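Local coordinates for ecto-NAD+ glycohydrolase (CD38 molecule) (Bos taurus, PDB 3GC6), which is a disulfide-bonded, glycosylated ectoenzyme of the CD38 family, built from a lobe of helices beside a four-stranded parallel sheet flanked by further helices, at residues A[8-13]-A[122-127]; A[49-54]-A[112-117]; A[71-76]-A[154-159]; A[93-98]-A[106-111]. The protein carries 1 engineered substitution. All blocks are in the same frame, centred on the assembly; numbering follows the deposited sequence.

Contact 1 of 4, residues A[8-13]-A[122-127]; sequences LNRWHG and GEPGSS
A salt bridge at the protein surface, Arg10 to Glu123, joins two irregular loops, 8-13 near the N-terminus and 122-127 after helix 110-115. Arg10 comes end-on: NH1 and NH2 both donate to the same oxygen, Glu123 OE1, each at 3.0 Å. The bonds are moderately bent, and the oxygen lies almost in the guanidinium plane. That plane is turned 58° from the carboxylate. NH1 meets the syn lone pair of OE1, whereas NH2 approaches on the syn side but 25° above the carboxylate plane. NH1 is also tied to the carbonyl of Gly7, which helps fix the fork. Trp11 folds over the guanidinium, placing NE1 3.7 Å above its plane, and at the edge of the indole NE1 donates to a water 3.1 Å from it. That water passes hydrogens on to Gly122 O and Glu123 OE1, so OE1 accepts from the water as well as from both guanidinium nitrogens. Glu123 opens a type II beta turn that ends at Ser126, with Pro124 and Gly125 at its corners and Ser126 N bonded to Glu123 O. Its CG is anti to the backbone N, chi1 166°, and the bend at chi2 swings the carboxylate back to the other loop. Leu8 lies against this acid group, CD2 sitting 3.4 Å from Glu123 CD. Behind it, Leu8 O accepts from Asn130 ND2 and is hydrogen-bonded to Ser133 OG, beside the small antiparallel pairing of strands 13-14 and 133-134.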
loop_
_atom_site.group_PDB
_atom_site.type_symbol
_atom_site.label_atom_id
_atom_site.label_comp_id
_atom_site.label_asym_id
_atom_site.label_seq_id
_atom_site.Cartn_x
_atom_site.Cartn_y
_atom_site.Cartn_z
ATOM N N LEU A 8 -11.358 36.013 -5.420
ATOM C CA LEU A 8 -11.115 34.747 -4.679
ATOM C C LEU A 8 -11.598 34.754 -3.231
ATOM O O LEU A 8 -11.814 33.694 -2.625
ATOM C CB LEU A 8 -9.631 34.383 -4.718
ATOM C CG LEU A 8 -9.121 34.126 -6.133
ATOM C CD1 LEU A 8 -7.634 33.871 -6.088
ATOM C CD2 LEU A 8 -9.831 32.926 -6.739
ATOM N N ASN A 9 -11.759 35.947 -2.675
ATOM C CA ASN A 9 -12.170 36.058 -1.290
ATOM C C ASN A 9 -13.671 36.268 -1.132
ATOM O O ASN A 9 -14.120 36.659 -0.067
ATOM C CB ASN A 9 -11.401 37.191 -0.590
ATOM C CG ASN A 9 -11.523 37.132 0.921
ATOM O OD1 ASN A 9 -11.549 36.040 1.512
ATOM N ND2 ASN A 9 -11.593 38.311 1.570
ATOM N N ARG A 10 -14.450 35.989 -2.180
ATOM C CA ARG A 10 -15.879 36.280 -2.175
ATOM C C ARG A 10 -16.731 35.371 -1.290
ATOM O O ARG A 10 -17.886 35.710 -0.976
ATOM C CB ARG A 10 -16.427 36.256 -3.603
ATOM C CG ARG A 10 -16.448 34.886 -4.257
ATOM C CD ARG A 10 -16.762 34.993 -5.748
ATOM N NE ARG A 10 -16.797 33.699 -6.437
ATOM C CZ ARG A 10 -15.720 33.071 -6.921
ATOM N NH1 ARG A 10 -14.506 33.597 -6.790
ATOM N NH2 ARG A 10 -15.853 31.915 -7.548
ATOM N N TRP A 11 -16.191 34.214 -0.916
ATOM C CA TRP A 11 -16.970 33.275 -0.142
ATOM C C TRP A 11 -16.939 33.569 1.354
ATOM O O TRP A 11 -16.049 34.260 1.848
ATOM C CB TRP A 11 -16.443 31.855 -0.390
ATOM C CG TRP A 11 -16.411 31.472 -1.837
ATOM C CD1 TRP A 11 -15.296 31.167 -2.587
ATOM C CD2 TRP A 11 -17.538 31.324 -2.714
ATOM N NE1 TRP A 11 -15.668 30.824 -3.874
ATOM C CE2 TRP A 11 -17.034 30.939 -3.981
ATOM C CE3 TRP A 11 -18.920 31.470 -2.550
ATOM C CZ2 TRP A 11 -17.872 30.696 -5.084
ATOM C CZ3 TRP A 11 -19.750 31.249 -3.643
ATOM C CH2 TRP A 11 -19.220 30.861 -4.895
ATOM N N HIS A 12 -17.896 32.994 2.078
ATOM C CA HIS A 12 -18.004 33.195 3.531
ATOM C C HIS A 12 -17.284 32.130 4.372
ATOM O O HIS A 12 -17.127 32.283 5.592
ATOM C CB HIS A 12 -19.475 33.240 3.947
ATOM C CG HIS A 12 -20.211 34.429 3.416
ATOM N ND1 HIS A 12 -20.733 34.476 2.142
ATOM C CD2 HIS A 12 -20.493 35.627 3.985
ATOM C CE1 HIS A 12 -21.310 35.650 1.946
ATOM N NE2 HIS A 12 -21.180 36.367 3.050
ATOM N N GLY A 13 -16.849 31.042 3.738
ATOM C CA GLY A 13 -16.154 30.014 4.480
ATOM C C GLY A 13 -14.639 30.133 4.391
ATOM O O GLY A 13 -14.095 30.838 3.541
ATOM N N GLY A 122 -12.156 24.863 -5.577
ATOM C CA GLY A 122 -11.427 25.390 -6.721
ATOM C C GLY A 122 -12.038 26.680 -7.230
ATOM O O GLY A 122 -12.890 27.289 -6.581
ATOM N N GLU A 123 -11.619 27.071 -8.430
ATOM C CA GLU A 123 -12.024 28.350 -9.002
ATOM C C GLU A 123 -12.076 28.107 -10.515
ATOM O O GLU A 123 -11.155 27.530 -11.062
ATOM C CB GLU A 123 -10.966 29.398 -8.639
ATOM C CG GLU A 123 -11.061 30.707 -9.424
ATOM C CD GLU A 123 -12.128 31.651 -8.923
ATOM O OE1 GLU A 123 -12.945 31.295 -8.037
ATOM O OE2 GLU A 123 -12.156 32.788 -9.440
ATOM N N PRO A 124 -13.156 28.516 -11.182
ATOM C CA PRO A 124 -13.217 28.268 -12.637
ATOM C C PRO A 124 -12.049 28.968 -13.345
ATOM O O PRO A 124 -11.674 30.078 -12.979
ATOM C CB PRO A 124 -14.562 28.863 -13.044
ATOM C CG PRO A 124 -15.404 28.745 -11.782
ATOM C CD PRO A 124 -14.422 29.032 -10.648
ATOM N N GLY A 125 -11.426 28.274 -14.291
ATOM C CA GLY A 125 -10.275 28.830 -15.029
ATOM C C GLY A 125 -8.933 28.757 -14.312
ATOM O O GLY A 125 -7.905 29.286 -14.801
ATOM N N SER A 126 -8.932 28.094 -13.156
ATOM C CA SER A 126 -7.719 27.918 -12.368
ATOM C C SER A 126 -7.448 26.434 -12.121
ATOM O O SER A 126 -8.390 25.652 -11.873
ATOM C CB SER A 126 -7.855 28.630 -11.015
ATOM O OG SER A 126 -6.767 28.319 -10.165
ATOM N N SER A 127 -6.172 26.054 -12.160
ATOM C CA SER A 127 -5.759 24.683 -11.888
ATOM C C SER A 127 -5.444 24.467 -10.409
ATOM O O SER A 127 -5.036 23.374 -10.017
ATOM C CB SER A 127 -4.511 24.353 -12.708
ATOM O OG SER A 127 -3.497 25.291 -12.423
HETATM O O HOH W 1 -13.430 29.861 -5.714
#

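Contact 2 of 4, residues A[49-54]-A[112-117]; sequences QAFMSA and GYLADG
Phe51 reaches from helix 44-55 to the C-terminal turn of helix 110-115, a helix-helix contact within the aromatic core of the helical lobe. The backbones stay well apart, with Phe51 CA 9.8 Å from Ala115 CA, and the phenyl ring bridges the gap. CG is broadly anti to the backbone N, but chi1 is -153°, some way from a perfectly staggered value, and this sends the ring outward to the facing helix. One long edge of the ring does the touching: its CD1 lies 4.4 Å from Leu114 CD2, and its CZ, at the far end of that edge, lies 4.2 Å from Ala115 CB. Both methyl carbons are near the ring plane, so they border the ring and do not cover a face. Leu114 is itself twisted away from a staggered shape, with chi1 at -92° and chi2 at 37°, which brings CD2 round to the phenyl edge. Other side chains surround Phe51: Phe20 and Trp120 meet it edge-to-face, Phe149 of helix 145-159 lies at a shallow angle to it, and Leu71 of helix 69-74 packs on it. Ala115, the last helical residue, rests on Trp120 and Phe149 too. Just beyond, the chain leaves the helix at Asp116, whose backbone N makes a weak bond of 3.0 Å to Gly112 O, while Arg27 NH1 binds the carbonyl oxygens of Leu114 and Asp116.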
loop_
_atom_site.group_PDB
_atom_site.type_symbol
_atom_site.label_atom_id
_atom_site.label_comp_id
_atom_site.label_asym_id
_atom_site.label_seq_id
_atom_site.Cartn_x
_atom_site.Cartn_y
_atom_site.Cartn_z
ATOM N N GLN A 49 -4.957 12.115 -7.695
ATOM C CA GLN A 49 -5.290 12.762 -8.964
ATOM C C GLN A 49 -6.824 12.817 -9.158
ATOM O O GLN A 49 -7.357 13.849 -9.616
ATOM C CB GLN A 49 -4.590 12.046 -10.124
ATOM C CG GLN A 49 -3.089 12.357 -10.111
ATOM C CD GLN A 49 -2.312 11.521 -11.100
ATOM O OE1 GLN A 49 -2.820 10.528 -11.600
ATOM N NE2 GLN A 49 -1.071 11.920 -11.380
ATOM N N ALA A 50 -7.517 11.725 -8.809
ATOM C CA ALA A 50 -8.990 11.679 -8.920
ATOM C C ALA A 50 -9.649 12.679 -7.961
ATOM O O ALA A 50 -10.661 13.295 -8.304
ATOM C CB ALA A 50 -9.517 10.264 -8.648
ATOM N N PHE A 51 -9.108 12.800 -6.746
ATOM C CA PHE A 51 -9.671 13.740 -5.768
ATOM C C PHE A 51 -9.591 15.151 -6.349
ATOM O O PHE A 51 -10.587 15.903 -6.368
ATOM C CB PHE A 51 -8.849 13.616 -4.460
ATOM C CG PHE A 51 -9.616 13.980 -3.212
ATOM C CD1 PHE A 51 -9.438 13.239 -2.050
ATOM C CD2 PHE A 51 -10.502 15.046 -3.193
ATOM C CE1 PHE A 51 -10.149 13.555 -0.872
ATOM C CE2 PHE A 51 -11.214 15.366 -2.019
ATOM C CZ PHE A 51 -11.034 14.612 -0.861
ATOM N N MET A 52 -8.405 15.534 -6.831
ATOM C CA MET A 52 -8.230 16.873 -7.418
ATOM C C MET A 52 -9.132 17.081 -8.633
ATOM O O MET A 52 -9.782 18.130 -8.757
ATOM C CB MET A 52 -6.738 17.106 -7.775
ATOM C CG MET A 52 -5.809 16.822 -6.582
ATOM S SD MET A 52 -6.203 17.960 -5.183
ATOM C CE MET A 52 -6.055 19.419 -6.037
ATOM N N SER A 53 -9.185 16.078 -9.503
ATOM C CA SER A 53 -9.976 16.176 -10.736
ATOM C C SER A 53 -11.454 16.421 -10.430
ATOM O O SER A 53 -12.145 17.134 -11.159
ATOM C CB SER A 53 -9.821 14.889 -11.544
ATOM O OG SER A 53 -8.602 14.924 -12.271
ATOM N N ALA A 54 -11.923 15.844 -9.329
ATOM C CA ALA A 54 -13.340 15.920 -8.982
ATOM C C ALA A 54 -13.806 17.375 -8.872
ATOM O O ALA A 54 -14.947 17.677 -9.247
ATOM C CB ALA A 54 -13.611 15.191 -7.686
ATOM N N GLY A 112 -12.205 8.930 4.024
ATOM C CA GLY A 112 -12.530 9.719 5.216
ATOM C C GLY A 112 -11.258 10.154 5.929
ATOM O O GLY A 112 -11.174 11.270 6.457
ATOM N N TYR A 113 -10.279 9.265 5.972
ATOM C CA TYR A 113 -9.005 9.584 6.588
ATOM C C TYR A 113 -8.260 10.674 5.820
ATOM O O TYR A 113 -7.707 11.610 6.422
ATOM C CB TYR A 113 -8.169 8.294 6.695
ATOM C CG TYR A 113 -6.838 8.471 7.396
ATOM C CD1 TYR A 113 -6.759 8.367 8.770
ATOM C CD2 TYR A 113 -5.664 8.706 6.686
ATOM C CE1 TYR A 113 -5.525 8.524 9.434
ATOM C CE2 TYR A 113 -4.429 8.850 7.337
ATOM C CZ TYR A 113 -4.379 8.769 8.709
ATOM O OH TYR A 113 -3.157 8.909 9.377
ATOM N N LEU A 114 -8.241 10.577 4.492
ATOM C CA LEU A 114 -7.577 11.634 3.715
ATOM C C LEU A 114 -8.191 13.011 4.003
ATOM O O LEU A 114 -7.470 13.991 4.137
ATOM C CB LEU A 114 -7.706 11.376 2.215
ATOM C CG LEU A 114 -6.613 10.609 1.504
ATOM C CD1 LEU A 114 -6.020 9.486 2.322
ATOM C CD2 LEU A 114 -7.020 10.213 0.029
ATOM N N ALA A 115 -9.531 13.078 4.046
ATOM C CA ALA A 115 -10.238 14.362 4.023
ATOM C C ALA A 115 -10.512 14.954 5.399
ATOM O O ALA A 115 -10.792 16.122 5.518
ATOM C CB ALA A 115 -11.558 14.170 3.258
ATOM N N ASP A 116 -10.394 14.149 6.460
ATOM C CA ASP A 116 -10.823 14.589 7.786
ATOM C C ASP A 116 -10.115 15.880 8.180
ATOM O O ASP A 116 -8.873 15.942 8.138
ATOM C CB ASP A 116 -10.461 13.501 8.807
ATOM C CG ASP A 116 -11.164 13.691 10.157
ATOM O OD1 ASP A 116 -12.111 14.475 10.265
ATOM O OD2 ASP A 116 -10.743 13.002 11.106
ATOM N N GLY A 117 -10.905 16.885 8.561
ATOM C CA GLY A 117 -10.336 18.152 9.021
ATOM C C GLY A 117 -9.861 19.101 7.941
ATOM O O GLY A 117 -9.463 20.237 8.261
#

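Contact 3 of 4, residues A[71-76]-A[154-159]; sequences LINLAP and SERFAE
The last turn of helix 69-74, which gives way to an extended Ala75 and Pro76, faces the last turns of helix 145-159, bringing Ile72 CA within 8.6 Å of Arg156 CA. Arg156 spans this gap with a folded side chain: chi2 and chi3, at -72° and -65°, curl it so that one face of the guanidinium is presented to Ile72. The CG2 branch of Ile72 lies over that face, 3.2 Å above the plane and displaced to the NH1 rim; its distances are 3.4 Å to Arg156 NH1 and 3.5 Å to Arg156 CZ. Ile72 is modelled in two conformers, so the closeness of this approach is somewhat doubtful. The edge of the guanidinium meets Asn73 more loosely, with NH2 4.5 Å from Asn73 OD1. Methyl-on-guanidinium packing therefore dominates, using the flat, poorly hydrated face of the cation. Ile72 also touches Leu111 of helix 110-115, while Leu71 packs on helix 44-55. From helix 145-159, Ser154 packs against helix 182-187, and Phe157 meets Phe86 of strand 85-88, an outermost strand of the parallel sheet.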
loop_
_atom_site.group_PDB
_atom_site.type_symbol
_atom_site.label_atom_id
_atom_site.label_comp_id
_atom_site.label_asym_id
_atom_site.label_seq_id
_atom_site.Cartn_x
_atom_site.Cartn_y
_atom_site.Cartn_z
ATOM N N LEU A 71 -13.569 8.888 -7.815
ATOM C CA LEU A 71 -12.768 8.838 -6.592
ATOM C C LEU A 71 -13.259 7.696 -5.685
ATOM O O LEU A 71 -12.453 6.905 -5.172
ATOM C CB LEU A 71 -12.896 10.171 -5.853
ATOM C CG LEU A 71 -12.125 10.187 -4.526
ATOM C CD1 LEU A 71 -10.602 10.084 -4.678
ATOM C CD2 LEU A 71 -12.498 11.441 -3.773
ATOM N N ILE A 72 -14.573 7.621 -5.478
ATOM C CA ILE A 72 -15.127 6.584 -4.595
ATOM C C ILE A 72 -14.841 5.184 -5.156
ATOM O O ILE A 72 -14.527 4.248 -4.403
ATOM C CB ILE A 72 -16.636 6.819 -4.356
ATOM C CG1 ILE A 72 -16.810 7.863 -3.247
ATOM C CG2 ILE A 72 -17.372 5.488 -4.026
ATOM C CD1 ILE A 72 -18.073 8.683 -3.287
ATOM N N ASN A 73 -14.901 5.053 -6.480
ATOM C CA ASN A 73 -14.588 3.766 -7.121
ATOM C C ASN A 73 -13.178 3.287 -6.833
ATOM O O ASN A 73 -12.929 2.086 -6.781
ATOM C CB ASN A 73 -14.779 3.820 -8.638
ATOM C CG ASN A 73 -16.232 3.827 -9.040
ATOM O OD1 ASN A 73 -17.131 3.594 -8.222
ATOM N ND2 ASN A 73 -16.474 4.103 -10.325
ATOM N N LEU A 74 -12.250 4.222 -6.650
ATOM C CA LEU A 74 -10.867 3.855 -6.375
ATOM C C LEU A 74 -10.664 3.390 -4.922
ATOM O O LEU A 74 -9.701 2.681 -4.629
ATOM C CB LEU A 74 -9.922 5.018 -6.657
ATOM C CG LEU A 74 -9.749 5.373 -8.139
ATOM C CD1 LEU A 74 -9.007 6.672 -8.286
ATOM C CD2 LEU A 74 -9.027 4.250 -8.870
ATOM N N ALA A 75 -11.569 3.791 -4.024
ATOM C CA ALA A 75 -11.417 3.466 -2.606
ATOM C C ALA A 75 -12.778 3.608 -1.886
ATOM O O ALA A 75 -13.014 4.578 -1.167
ATOM C CB ALA A 75 -10.351 4.353 -1.957
ATOM N N PRO A 76 -13.694 2.650 -2.102
ATOM C CA PRO A 76 -15.024 2.801 -1.504
ATOM C C PRO A 76 -14.957 2.752 0.005
ATOM O O PRO A 76 -14.120 2.025 0.544
ATOM C CB PRO A 76 -15.798 1.574 -2.001
ATOM C CG PRO A 76 -15.026 1.073 -3.168
ATOM C CD PRO A 76 -13.587 1.460 -2.976
ATOM N N SER A 154 -20.857 9.578 2.950
ATOM C CA SER A 154 -21.791 9.095 4.010
ATOM C C SER A 154 -22.817 8.121 3.455
ATOM O O SER A 154 -23.136 7.093 4.074
ATOM C CB SER A 154 -22.547 10.278 4.631
ATOM O OG SER A 154 -21.701 11.026 5.468
ATOM N N GLU A 155 -23.389 8.460 2.304
ATOM C CA GLU A 155 -24.377 7.562 1.646
ATOM C C GLU A 155 -23.787 6.217 1.341
ATOM O O GLU A 155 -24.399 5.179 1.623
ATOM C CB GLU A 155 -24.888 8.184 0.338
ATOM C CG GLU A 155 -25.712 9.429 0.563
ATOM C CD GLU A 155 -26.324 9.979 -0.722
ATOM O OE1 GLU A 155 -25.825 9.656 -1.814
ATOM O OE2 GLU A 155 -27.292 10.767 -0.630
ATOM N N ARG A 156 -22.586 6.205 0.759
ATOM C CA ARG A 156 -22.001 4.940 0.335
ATOM C C ARG A 156 -21.628 4.110 1.571
ATOM O O ARG A 156 -21.843 2.899 1.606
ATOM C CB ARG A 156 -20.819 5.174 -0.586
ATOM C CG ARG A 156 -21.219 5.849 -1.912
ATOM C CD ARG A 156 -21.992 4.870 -2.806
ATOM N NE ARG A 156 -21.137 3.756 -3.215
ATOM C CZ ARG A 156 -20.426 3.739 -4.347
ATOM N NH1 ARG A 156 -20.480 4.778 -5.171
ATOM N NH2 ARG A 156 -19.658 2.695 -4.644
ATOM N N PHE A 157 -21.145 4.788 2.622
ATOM C CA PHE A 157 -20.776 4.149 3.903
ATOM C C PHE A 157 -22.035 3.495 4.511
ATOM O O PHE A 157 -21.993 2.335 4.934
ATOM C CB PHE A 157 -20.237 5.278 4.789
ATOM C CG PHE A 157 -19.786 4.874 6.185
ATOM C CD1 PHE A 157 -18.596 4.167 6.382
ATOM C CD2 PHE A 157 -20.462 5.370 7.304
ATOM C CE1 PHE A 157 -18.140 3.880 7.696
ATOM C CE2 PHE A 157 -20.015 5.082 8.609
ATOM C CZ PHE A 157 -18.865 4.334 8.799
ATOM N N ALA A 158 -23.172 4.194 4.478
ATOM C CA ALA A 158 -24.405 3.659 5.076
ATOM C C ALA A 158 -24.956 2.510 4.229
ATOM O O ALA A 158 -25.415 1.486 4.773
ATOM C CB ALA A 158 -25.460 4.764 5.231
ATOM N N GLU A 159 -24.919 2.682 2.911
ATOM C CA GLU A 159 -25.463 1.661 2.019
ATOM C C GLU A 159 -24.720 0.334 2.091
ATOM O O GLU A 159 -25.311 -0.727 1.811
ATOM C CB GLU A 159 -25.478 2.144 0.582
ATOM C CG GLU A 159 -26.478 3.218 0.331
ATOM C CD GLU A 159 -26.251 3.941 -1.023
ATOM O OE1 GLU A 159 -25.290 3.606 -1.748
ATOM O OE2 GLU A 159 -27.040 4.859 -1.322
#

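Contact 4 of 4, residues A[93-98]-A[106-111]; sequences LAHEYA and LEDTLL
Asp108 OD2 accepts from a water 2.7 Å away that ties it to His95. The same water lies at the edge of the His95 ring, in its plane, 3.0 Å from His95 ND1, and donates a weak bond to His95 O. It thus bridges helix 91-101 to the short 3-10 turn 106-108, part of the TLEDTL motif of the CD38 family. Glu107 crosses His95 at about a right angle, its carboxylate turned 75° from the ring. Its chain is bent at chi2, 74°, which folds it back beside the imidazole, with CB 3.7 Å from His95 CE1; the modelled contact of OE1 with this edge is too short to interpret. Trp87 NE1 donates to Glu107 OE1, and the Trp87 ring meets His95 edge-to-face. Thr109, the N-cap of helix 110-115, locks the turn: OG1 donates to Leu106 O at 2.7 Å and accepts from Gly112 N, the capping bond. His95 ND1 lies 4.3 Å from Asp108 OD2, so the two probably influence each other electrostatically. Asp108 OD2 and Glu107 OE1 both lie within hydrogen-bonding distance of Thr105 OG1, whose one proton can serve only one carboxylate at a time.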
loop_
_atom_site.group_PDB
_atom_site.type_symbol
_atom_site.label_atom_id
_atom_site.label_comp_id
_atom_site.label_asym_id
_atom_site.label_seq_id
_atom_site.Cartn_x
_atom_site.Cartn_y
_atom_site.Cartn_z
ATOM N N LEU A 93 -15.528 11.414 21.445
ATOM C CA LEU A 93 -15.844 10.146 22.103
ATOM C C LEU A 93 -15.936 9.003 21.098
ATOM O O LEU A 93 -15.423 7.914 21.355
ATOM C CB LEU A 93 -17.162 10.269 22.852
ATOM C CG LEU A 93 -17.646 8.957 23.452
ATOM C CD1 LEU A 93 -16.725 8.399 24.547
ATOM C CD2 LEU A 93 -19.085 9.175 23.950
ATOM N N ALA A 94 -16.605 9.252 19.969
ATOM C CA ALA A 94 -16.825 8.187 18.995
ATOM C C ALA A 94 -15.501 7.676 18.452
ATOM O O ALA A 94 -15.323 6.468 18.256
ATOM C CB ALA A 94 -17.750 8.677 17.829
ATOM N N HIS A 95 -14.564 8.589 18.236
ATOM C CA HIS A 95 -13.282 8.173 17.655
ATOM C C HIS A 95 -12.412 7.475 18.691
ATOM O O HIS A 95 -11.747 6.487 18.375
ATOM C CB HIS A 95 -12.642 9.333 16.905
ATOM C CG HIS A 95 -13.491 9.808 15.754
ATOM N ND1 HIS A 95 -13.444 9.226 14.497
ATOM C CD2 HIS A 95 -14.455 10.763 15.684
ATOM C CE1 HIS A 95 -14.318 9.817 13.698
ATOM N NE2 HIS A 95 -14.944 10.754 14.393
ATOM N N GLU A 96 -12.503 7.921 19.943
ATOM C CA GLU A 96 -11.817 7.187 21.024
ATOM C C GLU A 96 -12.373 5.765 21.130
ATOM O O GLU A 96 -11.621 4.787 21.213
ATOM C CB GLU A 96 -11.930 7.935 22.359
ATOM C CG GLU A 96 -11.213 7.245 23.541
ATOM C CD GLU A 96 -9.708 7.086 23.355
ATOM O OE1 GLU A 96 -9.115 7.763 22.475
ATOM O OE2 GLU A 96 -9.128 6.279 24.127
ATOM N N TYR A 97 -13.701 5.641 21.117
ATOM C CA TYR A 97 -14.326 4.323 21.183
ATOM C C TYR A 97 -13.877 3.446 20.011
ATOM O O TYR A 97 -13.499 2.289 20.197
ATOM C CB TYR A 97 -15.842 4.523 21.167
ATOM C CG TYR A 97 -16.703 3.300 20.928
ATOM C CD1 TYR A 97 -16.876 2.336 21.921
ATOM C CD2 TYR A 97 -17.418 3.167 19.749
ATOM C CE1 TYR A 97 -17.725 1.240 21.723
ATOM C CE2 TYR A 97 -18.263 2.080 19.546
ATOM C CZ TYR A 97 -18.389 1.122 20.511
ATOM O OH TYR A 97 -19.231 0.048 20.305
ATOM N N ALA A 98 -13.916 3.989 18.796
ATOM C CA ALA A 98 -13.529 3.202 17.637
ATOM C C ALA A 98 -12.096 2.767 17.749
ATOM O O ALA A 98 -11.790 1.628 17.408
ATOM C CB ALA A 98 -13.754 3.971 16.355
ATOM N N LEU A 106 -16.548 6.719 9.739
ATOM C CA LEU A 106 -16.396 7.196 8.364
ATOM C C LEU A 106 -14.991 7.758 8.185
ATOM O O LEU A 106 -14.390 7.608 7.128
ATOM C CB LEU A 106 -17.446 8.269 8.082
ATOM C CG LEU A 106 -17.487 8.858 6.660
ATOM C CD1 LEU A 106 -17.709 7.750 5.651
ATOM C CD2 LEU A 106 -18.552 9.949 6.559
ATOM N N GLU A 107 -14.480 8.416 9.224
ATOM C CA GLU A 107 -13.159 9.038 9.147
ATOM C C GLU A 107 -12.020 8.038 9.248
ATOM O O GLU A 107 -10.849 8.412 9.147
ATOM C CB GLU A 107 -13.046 10.135 10.213
ATOM C CG GLU A 107 -14.024 11.267 10.045
ATOM C CD GLU A 107 -15.468 10.909 10.425
ATOM O OE1 GLU A 107 -15.678 9.995 11.245
ATOM O OE2 GLU A 107 -16.404 11.558 9.950
ATOM N N ASP A 108 -12.360 6.756 9.417
ATOM C CA ASP A 108 -11.373 5.689 9.443
ATOM C C ASP A 108 -11.331 4.902 8.121
ATOM O O ASP A 108 -10.568 3.955 7.981
ATOM C CB ASP A 108 -11.638 4.749 10.624
ATOM C CG ASP A 108 -11.515 5.447 11.967
ATOM O OD1 ASP A 108 -10.440 6.082 12.198
ATOM O OD2 ASP A 108 -12.451 5.347 12.802
ATOM N N THR A 109 -12.207 5.255 7.163
ATOM C CA THR A 109 -12.092 4.710 5.813
ATOM C C THR A 109 -10.929 5.436 5.124
ATOM O O THR A 109 -10.490 6.493 5.593
ATOM C CB THR A 109 -13.392 4.964 4.995
ATOM O OG1 THR A 109 -13.640 6.368 4.840
ATOM C CG2 THR A 109 -14.591 4.294 5.702
ATOM N N LEU A 110 -10.449 4.909 3.992
ATOM C CA LEU A 110 -9.325 5.581 3.304
ATOM C C LEU A 110 -9.679 7.034 2.968
ATOM O O LEU A 110 -8.972 7.987 3.346
ATOM C CB LEU A 110 -8.948 4.820 2.043
ATOM C CG LEU A 110 -7.652 5.235 1.332
ATOM C CD1 LEU A 110 -7.118 4.076 0.467
ATOM C CD2 LEU A 110 -7.906 6.463 0.467
ATOM N N LEU A 111 -10.813 7.204 2.285
ATOM C CA LEU A 111 -11.167 8.548 1.832
ATOM C C LEU A 111 -11.499 9.475 3.015
ATOM O O LEU A 111 -11.207 10.683 2.967
ATOM C CB LEU A 111 -12.321 8.500 0.798
ATOM C CG LEU A 111 -11.923 7.852 -0.533
ATOM C CD1 LEU A 111 -13.132 7.812 -1.472
ATOM C CD2 LEU A 111 -10.738 8.642 -1.209
HETATM O O HOH W 2 -11.737 6.798 15.008
#

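Contacts 2, 3 and 4 form one continuous region, their centres 12 to 16 Å apart. Helix 110-115 runs through it: contacts 2 and 4 both use it, and Leu111 near its start packs on Leu71 and Ala75 of contact 3. Helices 44-55 and 69-74, consecutive in the chain, join contacts 2 and 3 through Ala50 and Leu74. Contact 1 stands apart at the surface, with centres 18 Å from contact 2 and 30 Å from contact 4. Along the chain, contact 4 is local and nested inside the loops closed by the other three. The alternation of contact 3 with contacts 1 and 2 ties distant parts of the chain into the helical lobe; contact 4 joins that lobe to helix 91-101, which packs on strand 164-170.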